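Side-chain contact in oxidoreductase (PDB 1ZH8), which probably catalyses NADP-dependent interconversion of an alcohol and a carbonyl in a sugar-like substrate, as a Gfo/Idh/MocA-family oxidoreductase whose Rossmann domain holds the dinucleotide: residues P286-S290 / Y291-F295. Sequence-based numbering, arbitrary orientation.
Sequences PQENS and YQKEF. With NAP (NADP nicotinamide-adenine-dinucleotide phosphate), chain D.
N289 caps helix 290-303 by bonding across to Q292. Its OD1 accepts from Q292 N at 2.7 Å, with an N-H...O angle of 160°. The donor nitrogen lies above the plane of the side-chain carbonyl, 50° out of it. CG of N289 lies anti to its own backbone N (chi1 179°), which swings OD1 over the first turn. CB of Q292 packs on CB of N289 at 3.8 Å, and the two side chains meet at about a right angle. The main chain then takes up the helical pattern: K293 N bonds to N289 O, and E294 N to S290 O at 2.8 Å. Outside the cap, OE1 of E288 touches CD of K293 at 3.4 Å where the two side chains cross. Their salt bridge is long, with E288 OE2 4.0 Å from K293 NZ.

Y291 points from this first turn to the cofactor. Its OH donates to O7N of the NADP carboxamide, a very short bond of 2.5 Å. S290 OG sits over one ring face, toward the rim, and is itself hydrogen-bonded to N141. L33 and A37 of helix 28-39 also touch the ring. A phenylalanine in place of this tyrosine would probably leave O7N without its hydroxyl donor and the carboxamide freer to turn.

The cap gives a polar partner to an amide at the start of the helix, where no preceding turn supplies one. The same turn presents a phenol to the carboxamide, consistent with a role in setting the orientation of the nicotinamide.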
ATOM      1  N   PRO A 286     -19.149  13.577  16.228  1.00 40.00           N
ATOM      2  CA  PRO A 286     -20.071  13.172  17.302  1.00 41.29           C
ATOM      3  C   PRO A 286     -20.457  11.722  17.078  1.00 43.04           C
ATOM      4  O   PRO A 286     -20.790  11.323  15.942  1.00 41.47           O
ATOM      5  CB  PRO A 286     -21.293  14.075  17.103  1.00 41.69           C
ATOM      6  CG  PRO A 286     -20.824  15.206  16.229  1.00 42.37           C
ATOM      7  CD  PRO A 286     -19.703  14.659  15.390  1.00 39.93           C
ATOM      8  N   GLN A 287     -20.381  10.938  18.149  1.00 44.50           N
ATOM      9  CA  GLN A 287     -20.577   9.495  18.063  1.00 45.56           C
ATOM     10  C   GLN A 287     -22.030   9.073  17.848  1.00 44.50           C
ATOM     11  O   GLN A 287     -22.946   9.752  18.303  1.00 44.14           O
ATOM     12  CB  GLN A 287     -19.963   8.797  19.281  1.00 46.08           C
ATOM     13  CG  GLN A 287     -18.443   8.671  19.174  1.00 51.34           C
ATOM     14  CD  GLN A 287     -17.976   8.257  17.768  1.00 56.22           C
ATOM     15  OE1 GLN A 287     -18.400   7.224  17.219  1.00 57.96           O
ATOM     16  NE2 GLN A 287     -17.110   9.074  17.181  1.00 54.13           N
ATOM     17  N   GLU A 288     -22.222   7.960  17.136  1.00 42.99           N
ATOM     18  CA  GLU A 288     -23.560   7.428  16.853  1.00 41.65           C
ATOM     19  C   GLU A 288     -23.570   5.913  16.769  1.00 37.77           C
ATOM     20  O   GLU A 288     -22.557   5.293  16.503  1.00 35.75           O
ATOM     21  CB  GLU A 288     -24.082   7.981  15.535  1.00 43.68           C
ATOM     22  CG  GLU A 288     -24.281   9.466  15.519  1.00 51.62           C
ATOM     23  CD  GLU A 288     -25.242   9.883  14.447  1.00 63.22           C
ATOM     24  OE1 GLU A 288     -26.439   9.517  14.547  1.00 66.56           O
ATOM     25  OE2 GLU A 288     -24.794  10.577  13.511  1.00 70.36           O
ATOM     26  N   ASN A 289     -24.727   5.314  16.991  1.00 36.57           N
ATOM     27  CA  ASN A 289     -24.848   3.876  16.859  1.00 35.36           C
ATOM     28  C   ASN A 289     -25.276   3.611  15.422  1.00 36.08           C
ATOM     29  O   ASN A 289     -26.373   3.997  15.030  1.00 38.40           O
ATOM     30  CB  ASN A 289     -25.858   3.317  17.882  1.00 33.74           C
ATOM     31  CG  ASN A 289     -26.032   1.807  17.772  1.00 37.52           C
ATOM     32  OD1 ASN A 289     -26.123   1.248  16.669  1.00 39.17           O
ATOM     33  ND2 ASN A 289     -26.080   1.139  18.913  1.00 31.11           N
ATOM     34  N   SER A 290     -24.405   2.983  14.633  1.00 35.05           N
ATOM     35  CA  SER A 290     -24.689   2.730  13.225  1.00 35.92           C
ATOM     36  C   SER A 290     -25.745   1.645  13.000  1.00 36.24           C
ATOM     37  O   SER A 290     -26.481   1.698  12.012  1.00 36.45           O
ATOM     38  CB  SER A 290     -23.402   2.380  12.461  1.00 39.51           C
ATOM     39  OG  SER A 290     -22.735   1.267  13.040  1.00 39.55           O
ATOM     40  N   TYR A 291     -25.811   0.663  13.902  1.00 34.04           N
ATOM     41  CA  TYR A 291     -26.859  -0.361  13.855  1.00 35.13           C
ATOM     42  C   TYR A 291     -28.220   0.276  14.075  1.00 35.73           C
ATOM     43  O   TYR A 291     -29.192  -0.053  13.399  1.00 36.63           O
ATOM     44  CB  TYR A 291     -26.602  -1.446  14.907  1.00 34.50           C
ATOM     45  CG  TYR A 291     -25.230  -2.046  14.775  1.00 33.00           C
ATOM     46  CD1 TYR A 291     -24.969  -3.002  13.789  1.00 25.12           C
ATOM     47  CD2 TYR A 291     -24.175  -1.622  15.598  1.00 33.16           C
ATOM     48  CE1 TYR A 291     -23.700  -3.540  13.634  1.00 34.86           C
ATOM     49  CE2 TYR A 291     -22.890  -2.161  15.454  1.00 29.94           C
ATOM     50  CZ  TYR A 291     -22.672  -3.117  14.468  1.00 36.07           C
ATOM     51  OH  TYR A 291     -21.437  -3.680  14.317  1.00 37.97           O
ATOM     52  N   GLN A 292     -28.281   1.208  15.013  1.00 34.90           N
ATOM     53  CA  GLN A 292     -29.513   1.916  15.273  1.00 35.23           C
ATOM     54  C   GLN A 292     -29.879   2.710  14.032  1.00 35.80           C
ATOM     55  O   GLN A 292     -31.037   2.725  13.611  1.00 36.51           O
ATOM     56  CB  GLN A 292     -29.327   2.846  16.461  1.00 33.97           C
ATOM     57  CG  GLN A 292     -30.579   3.535  16.903  1.00 33.36           C
ATOM     58  CD  GLN A 292     -30.340   4.383  18.127  1.00 40.06           C
ATOM     59  OE1 GLN A 292     -29.674   3.957  19.081  1.00 40.25           O
ATOM     60  NE2 GLN A 292     -30.868   5.601  18.108  1.00 34.51           N
ATOM     61  N   LYS A 293     -28.873   3.350  13.446  1.00 35.49           N
ATOM     62  CA  LYS A 293     -29.072   4.190  12.289  1.00 37.59           C
ATOM     63  C   LYS A 293     -29.580   3.391  11.088  1.00 37.46           C
ATOM     64  O   LYS A 293     -30.451   3.860  10.346  1.00 37.67           O
ATOM     65  CB  LYS A 293     -27.798   4.962  11.968  1.00 38.01           C
ATOM     66  CG  LYS A 293     -27.730   6.282  12.693  1.00 41.03           C
ATOM     67  CD  LYS A 293     -26.608   7.124  12.128  1.00 60.89           C
ATOM     68  CE  LYS A 293     -27.075   8.018  10.975  1.00 66.38           C
ATOM     69  NZ  LYS A 293     -25.914   8.643  10.247  1.00 69.20           N
ATOM     70  N   GLU A 294     -29.066   2.178  10.914  1.00 36.93           N
ATOM     71  CA  GLU A 294     -29.522   1.359   9.814  1.00 38.06           C
ATOM     72  C   GLU A 294     -30.958   0.848  10.026  1.00 37.45           C
ATOM     73  O   GLU A 294     -31.705   0.692   9.054  1.00 36.81           O
ATOM     74  CB  GLU A 294     -28.525   0.235   9.458  1.00 38.78           C
ATOM     75  CG  GLU A 294     -28.401  -0.880  10.468  1.00 40.02           C
ATOM     76  CD  GLU A 294     -27.335  -1.898  10.108  1.00 43.60           C
ATOM     77  OE1 GLU A 294     -26.821  -1.870   8.965  1.00 39.16           O
ATOM     78  OE2 GLU A 294     -27.010  -2.739  10.976  1.00 44.14           O
ATOM     79  N   PHE A 295     -31.355   0.609  11.276  1.00 37.46           N
ATOM     80  CA  PHE A 295     -32.725   0.150  11.545  1.00 38.00           C
ATOM     81  C   PHE A 295     -33.738   1.273  11.305  1.00 39.40           C
ATOM     82  O   PHE A 295     -34.834   1.046  10.787  1.00 40.73           O
ATOM     83  CB  PHE A 295     -32.870  -0.446  12.947  1.00 37.57           C
ATOM     84  CG  PHE A 295     -32.547  -1.923  13.019  1.00 37.08           C
ATOM     85  CD1 PHE A 295     -33.436  -2.869  12.527  1.00 36.98           C
ATOM     86  CD2 PHE A 295     -31.355  -2.365  13.597  1.00 42.60           C
ATOM     87  CE1 PHE A 295     -33.139  -4.243  12.581  1.00 39.70           C
ATOM     88  CE2 PHE A 295     -31.045  -3.725  13.665  1.00 46.15           C
ATOM     89  CZ  PHE A 295     -31.948  -4.673  13.152  1.00 40.79           C
TER
HETATM   90  PA  NAP D 400     -23.126 -16.423  15.416  1.00 28.47           P
HETATM   91  O1A NAP D 400     -22.861 -16.002  16.816  1.00 32.37           O
HETATM   92  O2A NAP D 400     -22.634 -17.774  15.103  1.00 26.84           O
HETATM   93  O5B NAP D 400     -24.694 -16.245  15.128  1.00 30.12           O
HETATM   94  C5B NAP D 400     -25.352 -17.093  14.216  1.00 31.72           C
HETATM   95  C4B NAP D 400     -26.660 -17.530  14.847  1.00 31.67           C
HETATM   96  O4B NAP D 400     -27.466 -18.202  13.888  1.00 31.92           O
HETATM   97  C3B NAP D 400     -26.440 -18.514  15.990  1.00 29.91           C
HETATM   98  O3B NAP D 400     -27.429 -18.209  16.930  1.00 30.83           O
HETATM   99  C2B NAP D 400     -26.728 -19.840  15.306  1.00 33.34           C
HETATM  100  O2B NAP D 400     -27.001 -21.047  16.009  1.00 39.31           O
HETATM  101  C1B NAP D 400     -27.900 -19.437  14.438  1.00 30.87           C
HETATM  102  N9A NAP D 400     -28.144 -20.426  13.392  1.00 30.92           N
HETATM  103  C8A NAP D 400     -27.226 -21.222  12.744  1.00 28.15           C
HETATM  104  N7A NAP D 400     -27.889 -21.976  11.839  1.00 29.54           N
HETATM  105  C5A NAP D 400     -29.212 -21.671  11.910  1.00 33.50           C
HETATM  106  C6A NAP D 400     -30.333 -22.131  11.232  1.00 31.39           C
HETATM  107  N6A NAP D 400     -30.226 -23.075  10.312  1.00 35.32           N
HETATM  108  N1A NAP D 400     -31.569 -21.609  11.512  1.00 33.09           N
HETATM  109  C2A NAP D 400     -31.695 -20.643  12.481  1.00 36.41           C
HETATM  110  N3A NAP D 400     -30.595 -20.189  13.162  1.00 28.65           N
HETATM  111  C4A NAP D 400     -29.378 -20.693  12.878  1.00 32.47           C
HETATM  112  O3  NAP D 400     -22.407 -15.395  14.426  1.00 25.47           O
HETATM  113  PN  NAP D 400     -22.658 -13.807  14.433  1.00 27.99           P
HETATM  114  O1N NAP D 400     -23.836 -13.368  15.247  1.00 25.81           O
HETATM  115  O2N NAP D 400     -21.305 -13.315  14.653  1.00 28.02           O
HETATM  116  O5D NAP D 400     -23.031 -13.460  12.905  1.00 30.35           O
HETATM  117  C5D NAP D 400     -24.324 -13.610  12.346  1.00 26.73           C
HETATM  118  C4D NAP D 400     -24.472 -12.637  11.179  1.00 27.06           C
HETATM  119  O4D NAP D 400     -24.222 -11.318  11.649  1.00 34.85           O
HETATM  120  C3D NAP D 400     -23.433 -12.919  10.089  1.00 26.91           C
HETATM  121  O3D NAP D 400     -24.003 -12.785   8.808  1.00 31.49           O
HETATM  122  C2D NAP D 400     -22.373 -11.861  10.278  1.00 28.93           C
HETATM  123  O2D NAP D 400     -21.731 -11.510   9.069  1.00 30.92           O
HETATM  124  C1D NAP D 400     -23.183 -10.722  10.880  1.00 31.93           C
HETATM  125  N1N NAP D 400     -22.336  -9.858  11.698  1.00 29.96           N
HETATM  126  C2N NAP D 400     -22.258  -8.536  11.367  1.00 29.38           C
HETATM  127  C3N NAP D 400     -21.456  -7.662  12.106  1.00 33.96           C
HETATM  128  C7N NAP D 400     -21.542  -6.171  11.885  1.00 35.45           C
HETATM  129  O7N NAP D 400     -20.673  -5.371  12.651  1.00 31.58           O
HETATM  130  N7N NAP D 400     -22.411  -5.634  11.006  1.00 28.13           N
HETATM  131  C4N NAP D 400     -20.734  -8.158  13.200  1.00 31.76           C
HETATM  132  C5N NAP D 400     -20.831  -9.513  13.543  1.00 35.40           C
HETATM  133  C6N NAP D 400     -21.639 -10.360  12.778  1.00 36.13           C
HETATM  134  P2B NAP D 400     -27.443 -21.351  17.527  1.00 37.42           P
HETATM  135  O1X NAP D 400     -28.943 -21.247  17.699  1.00 37.87           O
HETATM  136  O2X NAP D 400     -26.791 -20.387  18.491  1.00 37.32           O
HETATM  137  O3X NAP D 400     -26.975 -22.771  17.766  1.00 38.21           O